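Local atomic coordinates of putative prolyl-tRNA synthetase (Leishmania major, PDB entry 5XIL), a protein that probably joins L-proline to its cognate tRNA at the expense of ATP, as a class II aminoacyl-tRNA synthetase of the protein-synthesis machinery. Residues V45-V49 and L264-I269; E187-P193 and H399-Y403; T216-A220 and T409-H413; V221-C225 and F508-Y512; D278-V283 and V372-G376. One frame throughout, in Å; residues are numbered along the deposited sequence.

Contact 1 (V45-V49 and L264-I269); sequences VWKCV and LSTRVI
Trp46 of helix 40-60 lies against the corner where strand 253-265 gives way to helix 267-276, inside the class II synthetase catalytic core. CG stands anti to the backbone N (chi1 -168°), and this carries the indole across to that corner. CB has Ile269 CD1 near it at 4.3 Å. CG follows, 4.0 Å from Thr266 CG2, and CD2 comes closer to the same methyl, at 3.6 Å. That methyl sits over one face of the six-membered ring, 3.8 Å from its centroid, in a CH-pi contact; the two side chains cross at about a right angle. At the far rim, Trp46 CZ3 comes 3.5 Å from Ser265 C, and its neighbour CH2 meets Leu264 O edge-on in the ring plane. Val268 CG2 also lies near the ring edge.

Valines on the same face of the helix extend the apolar seam. Val45 CG1 passes Ile269 CG1 at 4.0 Å, the side chains pointing opposite ways. Val49 CG1 touches Leu264 CD2, which also reaches Trp46 CZ3. Strand 156-165 adds Leu157 beside the indole. The turn under the ring is closed from its own side: Ser265 OG caps the start of helix 267-276 by accepting from Arg267 N at 3.1 Å.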
# COMPACT_ATOMS: atom_id res chain seq x y z
N VAL A 45 -10.92 -4.55 -2.12
CA VAL A 45 -11.40 -4.10 -0.80
C VAL A 45 -10.23 -3.80 0.19
O VAL A 45 -10.21 -2.78 0.81
CB VAL A 45 -12.40 -5.10 -0.20
CG1 VAL A 45 -12.86 -4.60 1.12
CG2 VAL A 45 -13.56 -5.33 -1.14
N TRP A 46 -9.25 -4.70 0.24
CA TRP A 46 -8.04 -4.57 1.05
C TRP A 46 -7.24 -3.38 0.57
O TRP A 46 -6.87 -2.54 1.37
CB TRP A 46 -7.25 -5.86 1.06
CG TRP A 46 -6.16 -5.82 2.12
CD1 TRP A 46 -4.85 -5.81 1.88
CD2 TRP A 46 -6.32 -5.67 3.56
NE1 TRP A 46 -4.14 -5.72 3.09
CE2 TRP A 46 -5.04 -5.59 4.12
CE3 TRP A 46 -7.40 -5.55 4.40
CZ2 TRP A 46 -4.82 -5.47 5.51
CZ3 TRP A 46 -7.20 -5.46 5.76
CH2 TRP A 46 -5.93 -5.41 6.31
N LYS A 47 -7.15 -3.19 -0.73
CA LYS A 47 -6.43 -2.00 -1.26
C LYS A 47 -7.07 -0.70 -0.73
O LYS A 47 -6.38 0.21 -0.32
CB LYS A 47 -6.46 -2.01 -2.77
CG LYS A 47 -5.52 -1.04 -3.34
CD LYS A 47 -5.77 -0.99 -4.85
CE LYS A 47 -4.47 -0.88 -5.62
NZ LYS A 47 -4.78 -0.70 -7.07
N CYS A 48 -8.39 -0.67 -0.69
CA CYS A 48 -9.18 0.47 -0.23
C CYS A 48 -8.95 0.72 1.24
O CYS A 48 -8.80 1.87 1.69
CB CYS A 48 -10.68 0.29 -0.46
SG CYS A 48 -11.13 0.41 -2.20
N VAL A 49 -8.92 -0.40 1.99
CA VAL A 49 -8.63 -0.31 3.40
C VAL A 49 -7.23 0.22 3.67
O VAL A 49 -7.01 1.11 4.57
CB VAL A 49 -8.85 -1.66 4.11
CG1 VAL A 49 -8.32 -1.62 5.55
CG2 VAL A 49 -10.31 -2.05 4.05
N LEU A 264 -5.65 -4.70 12.53
CA LEU A 264 -6.87 -4.93 11.74
C LEU A 264 -6.45 -5.75 10.52
O LEU A 264 -5.41 -5.44 9.90
CB LEU A 264 -7.47 -3.60 11.32
CG LEU A 264 -8.74 -3.64 10.46
CD1 LEU A 264 -9.65 -2.49 10.82
CD2 LEU A 264 -8.38 -3.54 8.98
N SER A 265 -7.21 -6.79 10.18
CA SER A 265 -6.82 -7.76 9.17
C SER A 265 -7.91 -7.93 8.07
O SER A 265 -8.94 -7.33 8.16
CB SER A 265 -6.59 -9.10 9.81
OG SER A 265 -7.81 -9.77 10.13
N THR A 266 -7.63 -8.81 7.12
CA THR A 266 -8.57 -9.15 6.06
C THR A 266 -9.82 -9.86 6.57
O THR A 266 -10.75 -10.13 5.78
CB THR A 266 -7.88 -10.03 5.02
OG1 THR A 266 -7.06 -10.96 5.68
CG2 THR A 266 -7.04 -9.15 4.15
N ARG A 267 -9.89 -10.13 7.87
CA ARG A 267 -11.15 -10.47 8.46
C ARG A 267 -12.26 -9.43 8.12
O ARG A 267 -13.46 -9.80 8.04
CB ARG A 267 -11.06 -10.65 9.97
CG ARG A 267 -12.43 -10.62 10.64
CD ARG A 267 -12.34 -10.78 12.11
NE ARG A 267 -11.98 -12.16 12.33
CZ ARG A 267 -11.99 -12.72 13.50
NH1 ARG A 267 -12.34 -12.01 14.55
NH2 ARG A 267 -11.64 -14.00 13.60
N VAL A 268 -11.88 -8.13 7.93
CA VAL A 268 -12.89 -7.18 7.60
C VAL A 268 -13.66 -7.60 6.35
O VAL A 268 -14.87 -7.26 6.21
CB VAL A 268 -12.36 -5.71 7.45
CG1 VAL A 268 -11.62 -5.22 8.68
CG2 VAL A 268 -11.48 -5.61 6.26
N ILE A 269 -13.00 -8.27 5.42
CA ILE A 269 -13.64 -8.63 4.17
C ILE A 269 -14.72 -9.71 4.45
O ILE A 269 -15.81 -9.67 3.91
CB ILE A 269 -12.62 -9.15 3.11
CG1 ILE A 269 -11.58 -8.03 2.79
CG2 ILE A 269 -13.33 -9.71 1.89
CD1 ILE A 269 -10.49 -8.50 1.92

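Contact 2 (E187-P193 and H399-Y403); sequences EQLLAVP and HAQMY
Ala191 and Tyr403 bring their backbones close, CA to CA 4.4 Å, where the chain leaves helix 168-189 through the positive phi of Ala191 and passes alongside helix 387-412. Tyr403 CA points its hydrogen at Ala191 O in a CA-H...O contact of 3.6 Å. Ala191 CB packs against the CB atoms of both Met402 and Tyr403.

His399 reaches the last turn of helix 168-189. With chi1 at -180° the imidazole swings out opposite the backbone N and arrives at the carbonyls there. NE2 gives a weak, bent hydrogen bond to Glu187 O, 3.1 Å long with an angle of 122°. On the other side of the ring, ND1 meets a water at 2.8 Å, and this water donates to Leu189 O. Both partners lie in the ring plane, so they probably limit its rotation.

Tyr403 slants across Glu187 and meets Pro193. Its CE1 is 3.9 Å from Pro193 CB, and Glu187 CG comes obliquely to the ring. A second water joins the polar ends, donating to Glu187 OE2 and also bonded to Tyr403 OH. The same OE2 forms a salt bridge to Arg196.

The contact ties the end of a catalytic-core helix to the long helix 387-412. Helix 40-60 packs on Leu189, and His276 of helix 267-276 touches Ala191 and Met402.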
# COMPACT_ATOMS: atom_id res chain seq x y z
N GLU A 187 -17.52 1.26 9.31
CA GLU A 187 -18.71 2.10 9.07
C GLU A 187 -18.69 2.86 7.72
O GLU A 187 -19.68 2.82 6.94
CB GLU A 187 -18.94 3.08 10.23
CG GLU A 187 -19.34 2.47 11.55
CD GLU A 187 -19.27 3.43 12.74
OE1 GLU A 187 -18.57 4.42 12.66
OE2 GLU A 187 -19.85 3.15 13.81
N GLN A 188 -17.57 3.54 7.48
CA GLN A 188 -17.45 4.48 6.38
C GLN A 188 -17.04 3.79 5.12
O GLN A 188 -17.51 4.18 4.05
CB GLN A 188 -16.49 5.60 6.71
CG GLN A 188 -16.99 6.38 7.87
CD GLN A 188 -16.07 7.49 8.24
OE1 GLN A 188 -15.25 7.99 7.43
NE2 GLN A 188 -16.16 7.89 9.48
N LEU A 189 -16.20 2.74 5.19
CA LEU A 189 -15.86 1.99 3.98
C LEU A 189 -16.77 0.86 3.72
O LEU A 189 -17.17 0.62 2.59
CB LEU A 189 -14.43 1.50 3.94
CG LEU A 189 -13.34 2.44 3.57
CD1 LEU A 189 -12.08 1.54 3.50
CD2 LEU A 189 -13.52 3.04 2.19
N LEU A 190 -17.09 0.05 4.76
CA LEU A 190 -17.71 -1.20 4.50
C LEU A 190 -19.22 -1.25 4.81
O LEU A 190 -19.82 -2.28 4.66
CB LEU A 190 -16.97 -2.29 5.32
CG LEU A 190 -15.46 -2.37 5.17
CD1 LEU A 190 -14.91 -3.51 6.03
CD2 LEU A 190 -15.02 -2.46 3.73
N ALA A 191 -19.74 -0.14 5.33
CA ALA A 191 -21.15 0.06 5.69
C ALA A 191 -21.60 -0.98 6.74
O ALA A 191 -22.74 -1.45 6.77
CB ALA A 191 -22.04 0.06 4.44
N VAL A 192 -20.63 -1.37 7.59
CA VAL A 192 -20.89 -2.36 8.65
C VAL A 192 -20.96 -1.63 9.98
O VAL A 192 -20.04 -0.95 10.33
CB VAL A 192 -19.71 -3.39 8.71
CG1 VAL A 192 -19.84 -4.27 9.96
CG2 VAL A 192 -19.67 -4.24 7.44
N PRO A 193 -22.01 -1.87 10.79
CA PRO A 193 -22.06 -1.23 12.05
C PRO A 193 -21.25 -2.01 13.09
O PRO A 193 -21.12 -3.22 12.98
CB PRO A 193 -23.54 -1.26 12.40
CG PRO A 193 -24.03 -2.54 11.79
CD PRO A 193 -23.23 -2.62 10.48
N HIS A 399 -24.62 3.46 -0.21
CA HIS A 399 -23.85 3.31 1.04
C HIS A 399 -24.72 3.56 2.28
O HIS A 399 -24.77 2.72 3.23
CB HIS A 399 -22.67 4.26 1.12
CG HIS A 399 -21.87 4.12 2.38
ND1 HIS A 399 -20.89 3.14 2.52
CD2 HIS A 399 -21.99 4.71 3.59
CE1 HIS A 399 -20.40 3.20 3.75
NE2 HIS A 399 -21.08 4.10 4.44
N ALA A 400 -25.40 4.70 2.28
CA ALA A 400 -26.22 5.08 3.39
C ALA A 400 -27.29 4.06 3.71
O ALA A 400 -27.54 3.76 4.90
CB ALA A 400 -26.84 6.49 3.20
N GLN A 401 -27.95 3.56 2.71
CA GLN A 401 -29.00 2.62 2.90
C GLN A 401 -28.51 1.26 3.41
O GLN A 401 -29.12 0.64 4.25
CB GLN A 401 -29.81 2.50 1.61
CG GLN A 401 -30.53 3.81 1.27
CD GLN A 401 -31.45 3.71 0.07
OE1 GLN A 401 -32.21 2.81 -0.05
NE2 GLN A 401 -31.41 4.69 -0.78
N MET A 402 -27.38 0.82 2.88
CA MET A 402 -26.84 -0.47 3.30
C MET A 402 -26.46 -0.40 4.77
O MET A 402 -26.65 -1.40 5.51
CB MET A 402 -25.58 -0.82 2.46
CG MET A 402 -25.91 -1.27 1.06
SD MET A 402 -24.44 -1.65 0.09
CE MET A 402 -23.86 -3.13 0.99
N TYR A 403 -25.84 0.70 5.15
CA TYR A 403 -25.40 0.92 6.54
C TYR A 403 -26.63 0.93 7.43
O TYR A 403 -26.67 0.25 8.47
CB TYR A 403 -24.57 2.16 6.68
CG TYR A 403 -24.21 2.43 8.10
CD1 TYR A 403 -23.22 1.66 8.74
CD2 TYR A 403 -24.92 3.34 8.86
CE1 TYR A 403 -22.94 1.85 10.09
CE2 TYR A 403 -24.70 3.48 10.22
CZ TYR A 403 -23.66 2.75 10.82
OH TYR A 403 -23.39 2.90 12.14
O HOH W 1 -21.94 1.49 13.93
O HOH W 2 -19.33 1.54 0.76

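Contact 3 (T216-A220 and T409-H413); sequences TFIEA and TMETH. With MG (magnesium ion), chain F.
Glu219 and His413 share a magnesium ion, and metal coordination is the main polar link here. Glu219 OE2 binds the metal at 2.2 Å and His413 NE2 at 2.0 Å. Four waters complete six ligands. The two protein atoms, Glu219 OE2 and His413 NE2, lie 3.2 Å apart as neighbouring ligands, with no hydrogen bond between them. Glu219 is bent at its second torsion (chi2 -101°), which turns the carboxylate back to the ion.

Hydrogen bonding orients the imidazole from behind. His413 ND1 donates to Thr409 O at 2.8 Å, with an angle of 151°, and the acceptor lies in the ring plane. With ND1 donating, NE2 is left to face the magnesium. Thr409 O also accepts from the backbone N of His413, and the two donors reach it from opposite faces of its plane.

The site lies at the C-terminal end of helix 387-412, just where His413 leaves helical geometry. Its other half, Glu219, comes just after strand 210-218 in the class II catalytic core. The metal bridges the catalytic core and the end of the long helix 387-412.

Apolar and aromatic contacts fill in beside the metal. Glu219 CG lies over one face of the imidazole, 3.9 Å from its centroid, and also touches Thr409 CG2, 3.6 Å away. The Phe217 and His413 rings meet obliquely, with planes 31° apart. The ring end of Phe217 presses CZ against His413 CB, 3.4 Å away, and Phe217 CB approaches Met410 CG.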
# COMPACT_ATOMS: atom_id res chain seq x y z
N THR A 216 -18.76 -6.85 15.92
CA THR A 216 -19.71 -6.91 14.82
C THR A 216 -20.67 -8.08 15.04
O THR A 216 -20.42 -8.97 15.90
CB THR A 216 -18.98 -7.07 13.47
OG1 THR A 216 -18.39 -8.35 13.41
CG2 THR A 216 -17.86 -6.02 13.31
N PHE A 217 -21.77 -8.11 14.27
CA PHE A 217 -22.82 -9.09 14.47
C PHE A 217 -23.12 -9.79 13.18
O PHE A 217 -23.36 -9.11 12.13
CB PHE A 217 -24.05 -8.43 15.05
CG PHE A 217 -25.26 -9.31 15.06
CD1 PHE A 217 -25.29 -10.41 15.87
CD2 PHE A 217 -26.37 -9.08 14.24
CE1 PHE A 217 -26.40 -11.24 15.91
CE2 PHE A 217 -27.48 -9.88 14.30
CZ PHE A 217 -27.48 -10.97 15.15
N ILE A 218 -23.11 -11.11 13.25
CA ILE A 218 -23.43 -11.99 12.10
C ILE A 218 -24.81 -12.57 12.27
O ILE A 218 -25.05 -13.65 12.92
CB ILE A 218 -22.37 -13.07 11.91
CG1 ILE A 218 -20.97 -12.55 12.00
CG2 ILE A 218 -22.56 -13.84 10.59
CD1 ILE A 218 -20.57 -11.52 11.02
N GLU A 219 -25.77 -11.90 11.64
CA GLU A 219 -27.17 -12.18 11.84
C GLU A 219 -27.57 -13.59 11.46
O GLU A 219 -28.44 -14.16 12.09
CB GLU A 219 -28.03 -11.17 11.04
CG GLU A 219 -29.48 -11.09 11.58
CD GLU A 219 -30.48 -11.87 10.78
OE1 GLU A 219 -30.29 -11.86 9.54
OE2 GLU A 219 -31.50 -12.40 11.38
N ALA A 220 -27.00 -14.11 10.38
CA ALA A 220 -27.50 -15.38 9.82
C ALA A 220 -27.33 -16.49 10.81
O ALA A 220 -28.09 -17.43 10.80
CB ALA A 220 -26.78 -15.73 8.56
N THR A 409 -30.83 -4.12 11.72
CA THR A 409 -30.74 -5.49 11.97
C THR A 409 -29.91 -5.75 13.31
O THR A 409 -30.35 -6.56 14.19
CB THR A 409 -30.13 -6.18 10.77
OG1 THR A 409 -31.04 -6.04 9.64
CG2 THR A 409 -29.89 -7.59 11.05
N MET A 410 -28.77 -5.07 13.45
CA MET A 410 -27.94 -5.17 14.59
C MET A 410 -28.65 -4.80 15.83
O MET A 410 -28.61 -5.59 16.81
CB MET A 410 -26.61 -4.40 14.43
CG MET A 410 -25.68 -4.44 15.66
SD MET A 410 -24.23 -3.35 15.57
CE MET A 410 -24.99 -1.75 15.81
N GLU A 411 -29.28 -3.61 15.84
CA GLU A 411 -29.95 -3.15 17.02
C GLU A 411 -31.13 -4.01 17.39
O GLU A 411 -31.37 -4.21 18.60
CB GLU A 411 -30.33 -1.69 16.86
CG GLU A 411 -29.12 -0.77 16.84
CD GLU A 411 -29.41 0.66 16.47
OE1 GLU A 411 -30.51 0.95 15.94
OE2 GLU A 411 -28.52 1.48 16.69
N THR A 412 -31.82 -4.56 16.39
CA THR A 412 -33.02 -5.43 16.59
C THR A 412 -32.56 -6.74 17.34
O THR A 412 -33.22 -7.22 18.27
CB THR A 412 -33.65 -5.73 15.20
OG1 THR A 412 -34.30 -4.54 14.73
CG2 THR A 412 -34.65 -6.85 15.28
N HIS A 413 -31.38 -7.21 17.00
CA HIS A 413 -30.85 -8.45 17.51
C HIS A 413 -30.00 -8.27 18.78
O HIS A 413 -29.28 -9.17 19.16
CB HIS A 413 -30.10 -9.14 16.43
CG HIS A 413 -30.97 -9.79 15.43
ND1 HIS A 413 -31.53 -9.06 14.42
CD2 HIS A 413 -31.49 -11.02 15.33
CE1 HIS A 413 -32.24 -9.84 13.64
NE2 HIS A 413 -32.27 -11.03 14.19
MG MG F . -32.47 -12.86 13.32
O HOH W 3 -30.37 -13.35 13.86
O HOH W 4 -33.45 -13.46 15.19
O HOH W 5 -34.36 -12.38 12.82
O HOH W 6 -32.48 -14.60 12.55

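Contact 4 (V221-C225 and F508-Y512); sequences VGRGC and FGRSY. With ACT (acetate ion), chain D.
A single beta bridge, Gly224 with Ser511, fastens the C-terminal tail to the start of core strand 223-234. Gly224 N donates to Arg510 O at 2.8 Å, in the carbonyl plane. In return Gly224 O accepts from Tyr512 N, also at 2.8 Å and nearly straight on. A second donor, Ser511 OG, reaches the same oxygen at 3.2 Å from well above its carbonyl plane.

Arg223 sends its extended chain across the tail. Its NH1 donates to Ser511 O at 3.1 Å; the acceptor lies in the guanidinium plane, while the donor sits above the carbonyl plane. Arg510 CB covers one guanidinium face. The second terminal nitrogen, Arg223 NH2, donates to Ser471 O. Arg510 leads off to Asn428, Ser455 and Met472, and its NH1 donates to a water that in turn makes a weak bond to Val221 O.

The Tyr512 ring crosses Arg223 at about a right angle, its plane perpendicular to the guanidinium. Val221 CG2 is 3.7 Å from CE1 of Tyr512, and Cys225 SG is 4.1 Å from Tyr512 CB. The phenol OH donates to an acetate, probably from the crystallisation liquor, at 2.6 Å.

Phe13 of helix 13-23 packs on both Val221 and Tyr512. Gly222 and Arg223 both face Ile218 across the hairpin of strands 210-218 and 223-234, an arrangement typical of a G1 beta bulge.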
# COMPACT_ATOMS: atom_id res chain seq x y z
N VAL A 221 -26.30 -16.40 11.64
CA VAL A 221 -26.00 -17.45 12.62
C VAL A 221 -26.11 -16.96 14.08
O VAL A 221 -25.96 -17.76 14.97
CB VAL A 221 -24.64 -18.14 12.40
CG1 VAL A 221 -24.66 -19.03 11.15
CG2 VAL A 221 -23.42 -17.20 12.38
N GLY A 222 -26.42 -15.70 14.29
CA GLY A 222 -26.61 -15.13 15.57
C GLY A 222 -25.34 -15.11 16.40
O GLY A 222 -25.39 -15.37 17.61
N ARG A 223 -24.24 -14.77 15.78
CA ARG A 223 -22.94 -14.77 16.48
C ARG A 223 -22.24 -13.47 16.38
O ARG A 223 -22.36 -12.71 15.39
CB ARG A 223 -22.04 -15.86 15.97
CG ARG A 223 -22.60 -17.27 16.09
CD ARG A 223 -21.63 -18.36 15.68
NE ARG A 223 -22.23 -19.61 16.14
CZ ARG A 223 -21.92 -20.27 17.26
NH1 ARG A 223 -20.86 -19.92 18.02
NH2 ARG A 223 -22.65 -21.33 17.59
N GLY A 224 -21.51 -13.14 17.44
CA GLY A 224 -20.62 -11.96 17.46
C GLY A 224 -19.30 -12.32 16.75
O GLY A 224 -18.91 -13.48 16.65
N CYS A 225 -18.66 -11.31 16.18
CA CYS A 225 -17.39 -11.44 15.58
C CYS A 225 -16.56 -10.25 15.99
O CYS A 225 -16.95 -9.10 15.77
CB CYS A 225 -17.54 -11.56 14.05
SG CYS A 225 -15.99 -11.91 13.20
N PHE A 508 -23.06 -9.92 25.63
CA PHE A 508 -22.76 -11.34 25.58
C PHE A 508 -23.26 -11.91 24.25
O PHE A 508 -24.19 -11.37 23.64
CB PHE A 508 -23.52 -12.10 26.58
CG PHE A 508 -23.09 -11.90 28.02
CD1 PHE A 508 -22.14 -12.73 28.57
CD2 PHE A 508 -23.75 -11.04 28.81
CE1 PHE A 508 -21.81 -12.61 29.94
CE2 PHE A 508 -23.43 -10.92 30.16
CZ PHE A 508 -22.47 -11.68 30.71
N GLY A 509 -22.60 -12.97 23.81
CA GLY A 509 -23.08 -13.77 22.70
C GLY A 509 -22.33 -15.00 22.44
O GLY A 509 -21.16 -15.16 22.85
N ARG A 510 -22.93 -15.89 21.68
CA ARG A 510 -22.15 -16.88 20.97
C ARG A 510 -21.27 -16.16 19.93
O ARG A 510 -21.69 -15.14 19.38
CB ARG A 510 -23.09 -17.88 20.30
CG ARG A 510 -23.91 -18.68 21.31
CD ARG A 510 -24.90 -19.61 20.63
NE ARG A 510 -25.63 -20.39 21.63
CZ ARG A 510 -26.86 -20.86 21.47
NH1 ARG A 510 -27.53 -20.64 20.33
NH2 ARG A 510 -27.46 -21.50 22.47
N SER A 511 -20.07 -16.65 19.67
CA SER A 511 -19.09 -15.88 18.89
C SER A 511 -18.44 -16.73 17.82
O SER A 511 -18.46 -17.93 17.93
CB SER A 511 -18.02 -15.32 19.83
OG SER A 511 -17.32 -14.19 19.29
N TYR A 512 -17.86 -16.07 16.81
CA TYR A 512 -16.85 -16.67 15.88
C TYR A 512 -15.44 -16.86 16.52
O TYR A 512 -15.08 -16.04 17.35
CB TYR A 512 -16.66 -15.73 14.67
CG TYR A 512 -17.66 -16.12 13.59
CD1 TYR A 512 -18.92 -15.71 13.69
CD2 TYR A 512 -17.33 -17.05 12.60
CE1 TYR A 512 -19.87 -16.14 12.71
CE2 TYR A 512 -18.23 -17.48 11.66
CZ TYR A 512 -19.51 -17.04 11.75
OH TYR A 512 -20.40 -17.46 10.80
C ACT D . -19.26 -19.65 8.04
O ACT D . -18.70 -20.64 7.60
OXT ACT D . -19.59 -19.45 9.25
CH3 ACT D . -19.58 -18.61 7.00
O HOH W 7 -26.85 -19.78 17.60
O HOH W 8 -25.43 -14.93 20.37

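Contact 5 (D278-V283 and V372-G376); sequences DNRGMV and VRHSG
Arg373 meets Asp278 end-on, and this salt bridge is the tight centre of the contact. NH1 donates to Asp278 OD2 at 2.8 Å, on the syn lone pair, while Arg373 NH2 donates to OD1 of Asp278 at 2.9 Å and 172°. The two flat groups are 32° from coplanar. Arg373 is bent at its second torsion (chi2 64°), and the bend brings its guanidinium in over Val283. CG2 of that valine covers one face, 3.7 Å from Arg373 NH1. Val283 CG1 packs on His374 CB at 3.7 Å. Arg373 NE has a further partner in Glu348 O.

The aspartate is held from its own side too. Arg280 N donates to Asp278 OD1 at 2.9 Å, from the face of the carboxylate opposite to Arg373 NH2. This oxygen is thus gripped by two donors, which should help to keep the carboxylate negatively charged.

The outer side is looser. There a water donates to both Asp278 OD2 and His374 O and so links the two loops. Arg280 is exposed. Of its side chain, CB comes near Arg373 NH2, while the charged end goes to Glu348.

The contact joins the loop after helix 267-276 to a loop of the anticodon-binding domain. The bond from Arg280 N to OD1 of Asp278 is that of an Asx turn, set on a type I beta turn from Asp278 to Gly281.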
# COMPACT_ATOMS: atom_id res chain seq x y z
N ASP A 278 -26.68 -11.43 0.33
CA ASP A 278 -28.08 -11.88 0.44
C ASP A 278 -28.29 -13.16 -0.30
O ASP A 278 -27.32 -13.82 -0.75
CB ASP A 278 -29.03 -10.77 0.05
CG ASP A 278 -28.95 -10.41 -1.47
OD1 ASP A 278 -28.36 -11.18 -2.17
OD2 ASP A 278 -29.46 -9.28 -1.83
N ASN A 279 -29.57 -13.59 -0.43
CA ASN A 279 -29.78 -14.88 -1.11
C ASN A 279 -29.54 -14.91 -2.63
O ASN A 279 -29.44 -15.99 -3.25
CB ASN A 279 -31.12 -15.48 -0.68
CG ASN A 279 -31.06 -15.95 0.77
OD1 ASN A 279 -29.99 -16.31 1.22
ND2 ASN A 279 -32.12 -15.79 1.50
N ARG A 280 -29.31 -13.73 -3.20
CA ARG A 280 -28.93 -13.62 -4.61
C ARG A 280 -27.41 -13.51 -4.81
O ARG A 280 -26.93 -13.58 -5.94
CB ARG A 280 -29.65 -12.39 -5.22
CG ARG A 280 -31.16 -12.48 -5.14
CD ARG A 280 -31.83 -11.14 -5.42
NE ARG A 280 -31.84 -10.94 -6.85
CZ ARG A 280 -32.67 -11.55 -7.70
NH1 ARG A 280 -33.63 -12.37 -7.27
NH2 ARG A 280 -32.55 -11.31 -9.01
N GLY A 281 -26.63 -13.34 -3.72
CA GLY A 281 -25.19 -13.30 -3.83
C GLY A 281 -24.57 -12.22 -2.97
O GLY A 281 -25.20 -11.70 -2.05
N MET A 282 -23.38 -11.82 -3.36
CA MET A 282 -22.73 -10.67 -2.69
C MET A 282 -23.47 -9.33 -2.98
O MET A 282 -24.18 -9.20 -3.97
CB MET A 282 -21.28 -10.64 -3.14
CG MET A 282 -20.41 -9.58 -2.45
SD MET A 282 -20.60 -9.66 -0.66
CE MET A 282 -19.78 -8.18 0.00
N VAL A 283 -23.38 -8.39 -2.07
CA VAL A 283 -23.83 -7.05 -2.23
C VAL A 283 -22.60 -6.20 -1.81
O VAL A 283 -22.29 -6.15 -0.61
CB VAL A 283 -25.06 -6.72 -1.36
CG1 VAL A 283 -25.48 -5.27 -1.50
CG2 VAL A 283 -26.26 -7.65 -1.69
N VAL A 372 -30.77 -1.07 -8.82
CA VAL A 372 -29.98 -0.99 -7.59
C VAL A 372 -29.90 -2.35 -6.91
O VAL A 372 -30.93 -2.98 -6.59
CB VAL A 372 -30.64 -0.01 -6.61
CG1 VAL A 372 -29.80 0.18 -5.41
CG2 VAL A 372 -30.90 1.31 -7.30
N ARG A 373 -28.68 -2.88 -6.78
CA ARG A 373 -28.48 -4.21 -6.32
C ARG A 373 -28.99 -4.49 -4.86
O ARG A 373 -29.65 -5.53 -4.61
CB ARG A 373 -27.02 -4.60 -6.42
CG ARG A 373 -26.66 -5.98 -5.85
CD ARG A 373 -27.27 -7.15 -6.57
NE ARG A 373 -26.87 -8.41 -5.95
CZ ARG A 373 -27.46 -8.96 -4.92
NH1 ARG A 373 -28.59 -8.46 -4.39
NH2 ARG A 373 -26.95 -10.06 -4.44
N HIS A 374 -28.71 -3.63 -3.93
CA HIS A 374 -29.04 -3.96 -2.54
C HIS A 374 -30.56 -4.02 -2.34
O HIS A 374 -31.00 -4.86 -1.64
CB HIS A 374 -28.36 -3.01 -1.56
CG HIS A 374 -28.97 -1.65 -1.51
ND1 HIS A 374 -29.89 -1.30 -0.56
CD2 HIS A 374 -28.79 -0.56 -2.30
CE1 HIS A 374 -30.23 -0.04 -0.74
NE2 HIS A 374 -29.60 0.42 -1.81
N SER A 375 -31.31 -3.14 -3.01
CA SER A 375 -32.74 -2.92 -2.73
C SER A 375 -33.62 -3.51 -3.83
O SER A 375 -34.78 -3.76 -3.58
CB SER A 375 -33.06 -1.43 -2.60
OG SER A 375 -32.80 -0.82 -3.84
N GLY A 376 -33.06 -3.77 -5.01
CA GLY A 376 -33.82 -4.21 -6.15
C GLY A 376 -34.60 -3.08 -6.75
O GLY A 376 -35.33 -3.28 -7.70
O HOH W 9 -29.88 -7.13 -0.31

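How the contacts relate
Contacts 1 and 2 touch inside the core: Val268 CB meets Leu190 CD1 at 3.7 Å, and Leu189 packs on Val49. Contacts 2 and 3 share helix 387-412, with Pro193 CB 3.7 Å from Met410 CE. Contacts 3 and 4 lie closest, their centres about 9 Å apart, joined through neighbouring strands 210-218 and 223-234; Ile218 N lies 2.8 Å from Arg223 O. Contact 3 holds the magnesium, and the CA of Gly222 in contact 4 is about 7 Å from it. Contact 5 meets contact 2 where Gln401 and Met402 pack on His374. Its Asp278 lies about 14 Å from the metal at its nearest side-chain atom.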